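Local atomic coordinates of molybdopterin-guanine dinucleotide biosynthesis protein A (MobA) (PDB entry 3NGW), a protein that probably transfers a nucleotide from GTP in molybdenum cofactor biosynthesis, as a GTP- and metal-binding nucleotidyltransferase of the MobA family. Residues Met1-Gly9 against Tyr36-Arg46; Ile76-Val87 against Ala128-Glu139. All blocks are in the same frame, centred on the assembly; numbering follows the deposited sequence.

In the fold
Both contacts build on one mixed sheet and meet where strands 2-6 and 86-90 lie side by side in it. Interaction 1 pairs strand 2-6 with strand 40-44; interaction 2 continues the sheet on the other flank of strand 2-6, pairing the start of strand 86-90 with strand 129-130 and packing helix 72-83 against helix 135-143. Their centres are about 13 Å apart. Ala4 N and Val87 O, 3.0 Å apart, probably form one of the backbone bonds that join them, and Lys2 NZ lies 2.8 Å from Phe83 O, probably hydrogen-bonded to it. A calcium ion sits at the outer edge of interaction 2, bound by Asp136.

Interaction 1: residues Met1-Gly9 against Tyr36-Arg46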
loop_
_atom_site.group_PDB
_atom_site.type_symbol
_atom_site.label_atom_id
_atom_site.label_comp_id
_atom_site.label_asym_id
_atom_site.label_seq_id
_atom_site.Cartn_x
_atom_site.Cartn_y
_atom_site.Cartn_z
HETATM N N MSE A 1 7.093 -1.057 -14.032
HETATM C CA MSE A 1 6.894 -1.204 -12.565
HETATM C C MSE A 1 5.466 -1.567 -12.185
HETATM O O MSE A 1 4.513 -0.912 -12.615
HETATM C CB MSE A 1 7.266 0.092 -11.863
HETATM C CG MSE A 1 6.819 0.119 -10.422
HETATM SE SE MSE A 1 6.972 1.862 -9.634
HETATM C CE MSE A 1 7.766 1.310 -7.994
ATOM N N LYS A 2 5.330 -2.600 -11.360
ATOM C CA LYS A 2 4.022 -3.047 -10.882
ATOM C C LYS A 2 3.716 -2.437 -9.502
ATOM O O LYS A 2 4.556 -2.457 -8.600
ATOM C CB LYS A 2 3.988 -4.578 -10.787
ATOM C CG LYS A 2 3.591 -5.274 -12.079
ATOM C CD LYS A 2 3.867 -6.771 -12.018
ATOM C CE LYS A 2 5.367 -7.047 -12.054
ATOM N NZ LYS A 2 5.666 -8.464 -11.729
ATOM N N VAL A 3 2.503 -1.907 -9.355
ATOM C CA VAL A 3 2.052 -1.274 -8.124
ATOM C C VAL A 3 0.736 -1.867 -7.628
ATOM O O VAL A 3 -0.231 -1.981 -8.387
ATOM C CB VAL A 3 1.847 0.248 -8.338
ATOM C CG1 VAL A 3 1.421 0.913 -7.043
ATOM C CG2 VAL A 3 3.133 0.883 -8.864
ATOM N N ALA A 4 0.705 -2.254 -6.354
ATOM C CA ALA A 4 -0.504 -2.811 -5.746
ATOM C C ALA A 4 -0.974 -1.829 -4.677
ATOM O O ALA A 4 -0.321 -1.671 -3.654
ATOM C CB ALA A 4 -0.200 -4.173 -5.111
ATOM N N VAL A 5 -2.103 -1.171 -4.912
ATOM C CA VAL A 5 -2.630 -0.204 -3.954
ATOM C C VAL A 5 -3.667 -0.868 -3.047
ATOM O O VAL A 5 -4.673 -1.395 -3.523
ATOM C CB VAL A 5 -3.264 1.001 -4.690
ATOM C CG1 VAL A 5 -3.669 2.088 -3.688
ATOM C CG2 VAL A 5 -2.262 1.571 -5.704
ATOM N N LEU A 6 -3.401 -0.862 -1.744
ATOM C CA LEU A 6 -4.304 -1.472 -0.773
ATOM C C LEU A 6 -5.400 -0.468 -0.407
ATOM O O LEU A 6 -5.132 0.516 0.282
ATOM C CB LEU A 6 -3.520 -1.889 0.479
ATOM C CG LEU A 6 -2.309 -2.807 0.286
ATOM C CD1 LEU A 6 -1.637 -3.050 1.626
ATOM C CD2 LEU A 6 -2.733 -4.128 -0.331
ATOM N N VAL A 7 -6.628 -0.720 -0.863
ATOM C CA VAL A 7 -7.748 0.187 -0.603
ATOM C C VAL A 7 -8.901 -0.441 0.177
ATOM O O VAL A 7 -9.997 0.118 0.231
ATOM C CB VAL A 7 -8.331 0.756 -1.931
ATOM C CG1 VAL A 7 -7.207 1.279 -2.813
ATOM C CG2 VAL A 7 -9.139 -0.309 -2.660
ATOM N N GLY A 8 -8.654 -1.594 0.786
ATOM C CA GLY A 8 -9.703 -2.258 1.539
ATOM C C GLY A 8 -9.837 -1.771 2.966
ATOM O O GLY A 8 -10.691 -2.241 3.727
ATOM N N GLY A 9 -8.984 -0.824 3.333
ATOM C CA GLY A 9 -9.022 -0.287 4.675
ATOM C C GLY A 9 -10.369 0.316 5.022
ATOM O O GLY A 9 -10.918 1.126 4.274
ATOM N N TYR A 36 -1.522 6.565 -9.556
ATOM C CA TYR A 36 -0.966 5.297 -10.000
ATOM C C TYR A 36 -1.443 4.801 -11.355
ATOM O O TYR A 36 -1.032 3.723 -11.797
ATOM C CB TYR A 36 -1.260 4.221 -8.945
ATOM C CG TYR A 36 -0.724 4.550 -7.565
ATOM C CD1 TYR A 36 0.653 4.613 -7.322
ATOM C CD2 TYR A 36 -1.593 4.841 -6.516
ATOM C CE1 TYR A 36 1.150 4.965 -6.062
ATOM C CE2 TYR A 36 -1.112 5.195 -5.259
ATOM C CZ TYR A 36 0.260 5.258 -5.039
ATOM O OH TYR A 36 0.730 5.635 -3.803
ATOM N N SER A 37 -2.311 5.555 -12.020
ATOM C CA SER A 37 -2.799 5.108 -13.327
ATOM C C SER A 37 -1.688 4.915 -14.372
ATOM O O SER A 37 -1.787 4.034 -15.224
ATOM C CB SER A 37 -3.884 6.064 -13.875
ATOM O OG SER A 37 -3.418 7.391 -14.006
ATOM N N PRO A 38 -0.613 5.724 -14.314
ATOM C CA PRO A 38 0.482 5.592 -15.282
ATOM C C PRO A 38 1.263 4.272 -15.227
ATOM O O PRO A 38 1.959 3.930 -16.181
ATOM C CB PRO A 38 1.386 6.778 -14.946
ATOM C CG PRO A 38 0.446 7.779 -14.391
ATOM C CD PRO A 38 -0.428 6.939 -13.499
ATOM N N PHE A 39 1.150 3.533 -14.127
ATOM C CA PHE A 39 1.901 2.286 -13.977
ATOM C C PHE A 39 1.065 1.030 -14.203
ATOM O O PHE A 39 -0.091 1.108 -14.617
ATOM C CB PHE A 39 2.529 2.250 -12.581
ATOM C CG PHE A 39 3.071 3.580 -12.137
ATOM C CD1 PHE A 39 4.228 4.106 -12.711
ATOM C CD2 PHE A 39 2.383 4.343 -11.203
ATOM C CE1 PHE A 39 4.689 5.374 -12.362
ATOM C CE2 PHE A 39 2.833 5.610 -10.848
ATOM C CZ PHE A 39 3.989 6.128 -11.431
ATOM N N GLN A 40 1.670 -0.131 -13.960
ATOM C CA GLN A 40 0.977 -1.413 -14.109
ATOM C C GLN A 40 0.436 -1.679 -12.720
ATOM O O GLN A 40 1.039 -2.392 -11.916
ATOM C CB GLN A 40 1.951 -2.506 -14.509
ATOM C CG GLN A 40 1.246 -3.762 -14.959
ATOM C CD GLN A 40 2.215 -4.881 -15.234
ATOM O OE1 GLN A 40 3.383 -4.633 -15.537
ATOM N NE2 GLN A 40 1.739 -6.124 -15.147
ATOM N N THR A 41 -0.732 -1.108 -12.473
ATOM C CA THR A 41 -1.367 -1.130 -11.167
ATOM C C THR A 41 -2.651 -1.926 -10.983
ATOM O O THR A 41 -3.459 -2.033 -11.894
ATOM C CB THR A 41 -1.670 0.327 -10.769
ATOM O OG1 THR A 41 -0.483 1.107 -10.947
ATOM C CG2 THR A 41 -2.144 0.421 -9.341
ATOM N N VAL A 42 -2.813 -2.495 -9.792
ATOM C CA VAL A 42 -4.044 -3.185 -9.425
ATOM C C VAL A 42 -4.412 -2.601 -8.075
ATOM O O VAL A 42 -3.543 -2.234 -7.291
ATOM C CB VAL A 42 -3.901 -4.728 -9.278
ATOM C CG1 VAL A 42 -3.569 -5.348 -10.613
ATOM C CG2 VAL A 42 -2.855 -5.071 -8.228
ATOM N N PHE A 43 -5.705 -2.486 -7.825
ATOM C CA PHE A 43 -6.185 -1.962 -6.565
ATOM C C PHE A 43 -6.774 -3.142 -5.815
ATOM O O PHE A 43 -7.742 -3.759 -6.267
ATOM C CB PHE A 43 -7.224 -0.883 -6.831
ATOM C CG PHE A 43 -6.658 0.326 -7.513
ATOM C CD1 PHE A 43 -6.148 1.390 -6.771
ATOM C CD2 PHE A 43 -6.568 0.372 -8.900
ATOM C CE1 PHE A 43 -5.551 2.493 -7.411
ATOM C CE2 PHE A 43 -5.978 1.457 -9.550
ATOM C CZ PHE A 43 -5.465 2.520 -8.806
ATOM N N VAL A 44 -6.162 -3.466 -4.679
ATOM C CA VAL A 44 -6.582 -4.600 -3.870
ATOM C C VAL A 44 -7.646 -4.251 -2.839
ATOM O O VAL A 44 -7.384 -3.545 -1.864
ATOM C CB VAL A 44 -5.377 -5.224 -3.149
ATOM C CG1 VAL A 44 -5.796 -6.534 -2.478
ATOM C CG2 VAL A 44 -4.251 -5.454 -4.145
ATOM N N CYS A 45 -8.847 -4.764 -3.071
ATOM C CA CYS A 45 -9.993 -4.527 -2.200
ATOM C C CYS A 45 -10.072 -5.567 -1.096
ATOM O O CYS A 45 -9.459 -6.632 -1.193
ATOM C CB CYS A 45 -11.279 -4.565 -3.024
ATOM S SG CYS A 45 -11.235 -3.475 -4.457
ATOM N N ARG A 46 -10.842 -5.270 -0.055
ATOM C CA ARG A 46 -10.991 -6.200 1.065
ATOM C C ARG A 46 -11.787 -7.444 0.694
ATOM O O ARG A 46 -11.614 -8.496 1.307
ATOM C CB ARG A 46 -11.652 -5.497 2.246
ATOM C CG ARG A 46 -12.954 -4.850 1.902
ATOM C CD ARG A 46 -13.597 -4.253 3.118
ATOM N NE ARG A 46 -14.737 -3.454 2.707
ATOM C CZ ARG A 46 -14.688 -2.152 2.450
ATOM N NH1 ARG A 46 -13.547 -1.483 2.578
ATOM N NH2 ARG A 46 -15.781 -1.528 2.029
HETATM O O HOH W 1 -6.472 -3.583 1.305
#
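Val5 CG2 comes within 3.4 Å of Tyr36 CD2, while Val3 CG1 meets the other flank of the same ring at CD1, Val3 and Tyr36 crossing at about a right angle. Val5 CG1 lies anti to the backbone N (chi1 -173°), which turns CG2 toward Tyr36; its CB packs 3.6 Å from Phe43 CD1, and the CG2 methyl of Thr41 lies over the rim of one face of the Phe43 ring. This face of the sheet is tightly filled. The two strands that carry these side chains, 2-6 and 40-44, run parallel, bonded alternately from Gln40 N to Met1 O through to Val7 N to Val44 O, with Val44 N to Val5 O the shortest at 2.8 Å. Tyr36 O takes Thr41 OG1 and Phe39 N from opposite faces of its plane, tying the turn to the strand.

The ends are looser. Selenium of the selenomethionine Met1 stands above the Phe39 ring, 5.0 Å from its centroid, a distant Met-aromatic contact. On the opposite face of the sheet, Lys2 CG merely runs alongside the amide of exposed Gln40. At the other end a water links Gly8 N and Val44 O, and Arg46 NH1 donates to Gly8 O (3.2 Å) from above the carbonyl plane, while NH2 pairs with Glu17. Backbone bonds to strands 40-44 and 86-90 take up the polar groups of strand 2-6, so the side chains packed between can be largely apolar.

Interaction 2: residues Ile76-Val87 against Ala128-Glu139; sequences IHAALRHFGSCV and AYYAESAADELE. With CA (calcium ion), chain B.
Arg81 NH2 grips two carboxylates of the facing helix: Asp136 OD1 at 3.0 Å, nearly straight (168°) and in the guanidinium plane, and Glu139 OE1 at 2.9 Å through a more bent bond (133°). A bend at chi2 (-58°) brings the guanidinium group round to helix 135-143, where Ala135 CB covers the middle of one face, 3.6 Å from Arg81 CZ. Beside it, the His77 ring presents its edge to Ala135 O and sets NE2 3.2 Å from Glu139 CB; Asp65 holds its ND1. With Glu139 cut back to alanine, Arg81 NH2 would probably lose one of its two anionic mates, and the His77 ring the CG and CD that pack against it beyond CB. Farther out, Asp136 OD2 binds the calcium ion, and a water on that ion also accepts from Arg81 NH1.

Deeper in, Leu80 CD1 wedges between Ala135 and Leu138, and Ile76 CG2 sits over one face of the Tyr130 ring, a CH-pi contact 4.0 Å from its centroid. Backbone pairing with Cys86 places Tyr130 under the helix; its OH bonds Pro125 O. Strand 129-130, antiparallel between strands 86-90 and 115-119 of a mainly parallel, helix-covered sheet, fits the GT-A-like nucleotidyltransferase fold.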
loop_
_atom_site.group_PDB
_atom_site.type_symbol
_atom_site.label_atom_id
_atom_site.label_comp_id
_atom_site.label_asym_id
_atom_site.label_seq_id
_atom_site.Cartn_x
_atom_site.Cartn_y
_atom_site.Cartn_z
ATOM N N ILE A 76 -1.560 -7.916 0.301
ATOM C CA ILE A 76 -0.255 -8.008 -0.338
ATOM C C ILE A 76 -0.155 -9.364 -1.029
ATOM O O ILE A 76 0.233 -9.456 -2.199
ATOM C CB ILE A 76 0.878 -7.864 0.700
ATOM C CG1 ILE A 76 0.862 -6.449 1.278
ATOM C CG2 ILE A 76 2.233 -8.147 0.060
ATOM C CD1 ILE A 76 1.783 -6.267 2.483
ATOM N N HIS A 77 -0.528 -10.414 -0.302
ATOM C CA HIS A 77 -0.510 -11.773 -0.831
ATOM C C HIS A 77 -1.314 -11.847 -2.123
ATOM O O HIS A 77 -0.870 -12.435 -3.106
ATOM C CB HIS A 77 -1.099 -12.745 0.203
ATOM C CG HIS A 77 -1.302 -14.138 -0.312
ATOM N ND1 HIS A 77 -2.526 -14.601 -0.746
ATOM C CD2 HIS A 77 -0.430 -15.163 -0.480
ATOM C CE1 HIS A 77 -2.401 -15.851 -1.159
ATOM N NE2 HIS A 77 -1.139 -16.215 -1.009
ATOM N N ALA A 78 -2.496 -11.242 -2.108
ATOM C CA ALA A 78 -3.365 -11.232 -3.274
ATOM C C ALA A 78 -2.648 -10.626 -4.476
ATOM O O ALA A 78 -2.717 -11.158 -5.588
ATOM C CB ALA A 78 -4.640 -10.442 -2.972
ATOM N N ALA A 79 -1.968 -9.506 -4.262
ATOM C CA ALA A 79 -1.246 -8.855 -5.353
ATOM C C ALA A 79 -0.114 -9.748 -5.866
ATOM O O ALA A 79 0.093 -9.857 -7.068
ATOM C CB ALA A 79 -0.688 -7.501 -4.890
ATOM N N LEU A 80 0.623 -10.385 -4.963
ATOM C CA LEU A 80 1.702 -11.255 -5.398
ATOM C C LEU A 80 1.177 -12.421 -6.228
ATOM O O LEU A 80 1.796 -12.808 -7.223
ATOM C CB LEU A 80 2.495 -11.776 -4.201
ATOM C CG LEU A 80 3.218 -10.665 -3.432
ATOM C CD1 LEU A 80 3.952 -11.267 -2.263
ATOM C CD2 LEU A 80 4.186 -9.922 -4.346
ATOM N N ARG A 81 0.031 -12.977 -5.832
ATOM C CA ARG A 81 -0.560 -14.099 -6.566
ATOM C C ARG A 81 -1.165 -13.639 -7.896
ATOM O O ARG A 81 -1.351 -14.437 -8.811
ATOM C CB ARG A 81 -1.646 -14.787 -5.726
ATOM C CG ARG A 81 -1.153 -15.433 -4.444
ATOM C CD ARG A 81 -0.085 -16.484 -4.700
ATOM N NE ARG A 81 0.296 -17.183 -3.469
ATOM C CZ ARG A 81 1.398 -17.916 -3.328
ATOM N NH1 ARG A 81 2.250 -18.055 -4.339
ATOM N NH2 ARG A 81 1.654 -18.517 -2.177
ATOM N N HIS A 82 -1.467 -12.351 -7.997
ATOM C CA HIS A 82 -2.050 -11.796 -9.211
ATOM C C HIS A 82 -1.044 -11.534 -10.326
ATOM O O HIS A 82 -1.247 -11.971 -11.456
ATOM C CB HIS A 82 -2.781 -10.493 -8.899
ATOM C CG HIS A 82 -3.366 -9.837 -10.107
ATOM N ND1 HIS A 82 -4.417 -10.385 -10.815
ATOM C CD2 HIS A 82 -3.011 -8.714 -10.772
ATOM C CE1 HIS A 82 -4.680 -9.628 -11.861
ATOM N NE2 HIS A 82 -3.841 -8.606 -11.859
ATOM N N PHE A 83 0.027 -10.807 -10.021
ATOM C CA PHE A 83 1.012 -10.510 -11.045
ATOM C C PHE A 83 2.477 -10.523 -10.618
ATOM O O PHE A 83 3.335 -9.994 -11.323
ATOM C CB PHE A 83 0.671 -9.179 -11.745
ATOM C CG PHE A 83 0.650 -7.966 -10.837
ATOM C CD1 PHE A 83 1.015 -8.052 -9.501
ATOM C CD2 PHE A 83 0.268 -6.723 -11.345
ATOM C CE1 PHE A 83 1.000 -6.916 -8.687
ATOM C CE2 PHE A 83 0.251 -5.581 -10.536
ATOM C CZ PHE A 83 0.615 -5.681 -9.208
ATOM N N GLY A 84 2.768 -11.138 -9.476
ATOM C CA GLY A 84 4.142 -11.228 -9.011
ATOM C C GLY A 84 4.677 -10.080 -8.170
ATOM O O GLY A 84 3.938 -9.456 -7.408
ATOM N N SER A 85 5.975 -9.813 -8.316
ATOM C CA SER A 85 6.651 -8.754 -7.576
ATOM C C SER A 85 6.027 -7.405 -7.877
ATOM O O SER A 85 5.567 -7.148 -8.992
ATOM C CB SER A 85 8.148 -8.720 -7.921
ATOM O OG SER A 85 8.387 -8.175 -9.213
ATOM N N CYS A 86 6.018 -6.542 -6.870
ATOM C CA CYS A 86 5.441 -5.215 -7.010
ATOM C C CYS A 86 5.810 -4.410 -5.792
ATOM O O CYS A 86 6.438 -4.922 -4.873
ATOM C CB CYS A 86 3.919 -5.313 -7.061
ATOM S SG CYS A 86 3.206 -6.053 -5.552
ATOM N N VAL A 87 5.413 -3.145 -5.802
ATOM C CA VAL A 87 5.624 -2.264 -4.670
ATOM C C VAL A 87 4.214 -2.041 -4.155
ATOM O O VAL A 87 3.282 -1.880 -4.947
ATOM C CB VAL A 87 6.260 -0.912 -5.079
ATOM C CG1 VAL A 87 7.747 -1.093 -5.318
ATOM C CG2 VAL A 87 5.584 -0.377 -6.330
ATOM N N ALA A 128 6.316 -0.547 0.571
ATOM C CA ALA A 128 7.549 -1.272 0.277
ATOM C C ALA A 128 7.445 -2.246 -0.897
ATOM O O ALA A 128 6.368 -2.501 -1.432
ATOM C CB ALA A 128 8.003 -2.024 1.519
ATOM N N TYR A 129 8.599 -2.785 -1.274
ATOM C CA TYR A 129 8.723 -3.746 -2.358
ATOM C C TYR A 129 8.595 -5.175 -1.823
ATOM O O TYR A 129 9.170 -5.516 -0.784
ATOM C CB TYR A 129 10.090 -3.578 -3.029
ATOM C CG TYR A 129 10.487 -4.740 -3.911
ATOM C CD1 TYR A 129 10.044 -4.837 -5.234
ATOM C CD2 TYR A 129 11.243 -5.791 -3.395
ATOM C CE1 TYR A 129 10.346 -5.966 -6.014
ATOM C CE2 TYR A 129 11.540 -6.910 -4.161
ATOM C CZ TYR A 129 11.091 -6.993 -5.460
ATOM O OH TYR A 129 11.386 -8.130 -6.175
ATOM N N TYR A 130 7.827 -6.000 -2.528
ATOM C CA TYR A 130 7.649 -7.401 -2.160
ATOM C C TYR A 130 7.846 -8.218 -3.432
ATOM O O TYR A 130 7.321 -7.864 -4.486
ATOM C CB TYR A 130 6.238 -7.677 -1.588
ATOM C CG TYR A 130 5.960 -7.074 -0.215
ATOM C CD1 TYR A 130 5.517 -5.757 -0.077
ATOM C CD2 TYR A 130 6.183 -7.810 0.951
ATOM C CE1 TYR A 130 5.310 -5.189 1.189
ATOM C CE2 TYR A 130 5.981 -7.247 2.214
ATOM C CZ TYR A 130 5.549 -5.941 2.323
ATOM O OH TYR A 130 5.384 -5.381 3.570
ATOM N N ALA A 131 8.625 -9.287 -3.333
ATOM C CA ALA A 131 8.868 -10.161 -4.471
ATOM C C ALA A 131 7.928 -11.348 -4.317
ATOM O O ALA A 131 7.418 -11.599 -3.227
ATOM C CB ALA A 131 10.318 -10.635 -4.477
ATOM N N GLU A 132 7.698 -12.069 -5.409
ATOM C CA GLU A 132 6.825 -13.238 -5.405
ATOM C C GLU A 132 7.271 -14.292 -4.400
ATOM O O GLU A 132 6.452 -15.017 -3.830
ATOM C CB GLU A 132 6.808 -13.864 -6.798
ATOM C CG GLU A 132 6.014 -15.146 -6.902
ATOM C CD GLU A 132 5.960 -15.676 -8.322
ATOM O OE1 GLU A 132 5.286 -15.046 -9.168
ATOM O OE2 GLU A 132 6.604 -16.716 -8.603
ATOM N N SER A 133 8.579 -14.370 -4.190
ATOM C CA SER A 133 9.161 -15.355 -3.283
ATOM C C SER A 133 8.721 -15.201 -1.825
ATOM O O SER A 133 8.915 -16.113 -1.016
ATOM C CB SER A 133 10.683 -15.298 -3.384
ATOM O OG SER A 133 11.166 -13.971 -3.219
ATOM N N ALA A 134 8.114 -14.057 -1.516
ATOM C CA ALA A 134 7.622 -13.750 -0.180
ATOM C C ALA A 134 6.170 -14.187 0.028
ATOM O O ALA A 134 5.684 -14.214 1.152
ATOM C CB ALA A 134 7.743 -12.258 0.068
ATOM N N ALA A 135 5.483 -14.535 -1.056
ATOM C CA ALA A 135 4.078 -14.932 -0.983
ATOM C C ALA A 135 3.722 -16.141 -0.108
ATOM O O ALA A 135 2.685 -16.132 0.554
ATOM C CB ALA A 135 3.528 -15.146 -2.388
ATOM N N ASP A 136 4.556 -17.175 -0.106
ATOM C CA ASP A 136 4.260 -18.356 0.692
ATOM C C ASP A 136 4.199 -18.072 2.179
ATOM O O ASP A 136 3.276 -18.508 2.859
ATOM C CB ASP A 136 5.288 -19.461 0.441
ATOM C CG ASP A 136 5.205 -20.027 -0.957
ATOM O OD1 ASP A 136 4.075 -20.216 -1.454
ATOM O OD2 ASP A 136 6.271 -20.291 -1.558
ATOM N N GLU A 137 5.192 -17.354 2.687
ATOM C CA GLU A 137 5.226 -17.032 4.104
ATOM C C GLU A 137 4.038 -16.145 4.491
ATOM O O GLU A 137 3.488 -16.271 5.591
ATOM C CB GLU A 137 6.549 -16.350 4.461
ATOM C CG GLU A 137 7.134 -16.837 5.774
ATOM C CD GLU A 137 7.175 -18.358 5.865
ATOM O OE1 GLU A 137 7.811 -19.000 4.993
ATOM O OE2 GLU A 137 6.562 -18.906 6.808
ATOM N N LEU A 138 3.636 -15.257 3.586
ATOM C CA LEU A 138 2.500 -14.377 3.838
ATOM C C LEU A 138 1.214 -15.186 3.851
ATOM O O LEU A 138 0.331 -14.950 4.670
ATOM C CB LEU A 138 2.406 -13.282 2.766
ATOM C CG LEU A 138 3.527 -12.235 2.747
ATOM C CD1 LEU A 138 3.231 -11.172 1.691
ATOM C CD2 LEU A 138 3.633 -11.585 4.117
ATOM N N GLU A 139 1.112 -16.148 2.941
ATOM C CA GLU A 139 -0.080 -16.979 2.859
ATOM C C GLU A 139 -0.208 -17.897 4.064
ATOM O O GLU A 139 -1.314 -18.142 4.539
ATOM C CB GLU A 139 -0.059 -17.809 1.587
ATOM C CG GLU A 139 -1.233 -18.741 1.465
ATOM C CD GLU A 139 -1.280 -19.396 0.113
ATOM O OE1 GLU A 139 -0.208 -19.787 -0.397
ATOM O OE2 GLU A 139 -2.389 -19.531 -0.446
HETATM CA CA CA B . 5.166 -21.821 -3.641
HETATM O O HOH W 2 2.547 -15.124 -8.778
HETATM O O HOH W 3 4.831 -19.100 -4.487
HETATM O O HOH W 4 3.408 -23.413 -2.195
HETATM O O HOH W 5 2.819 -20.991 -4.354
#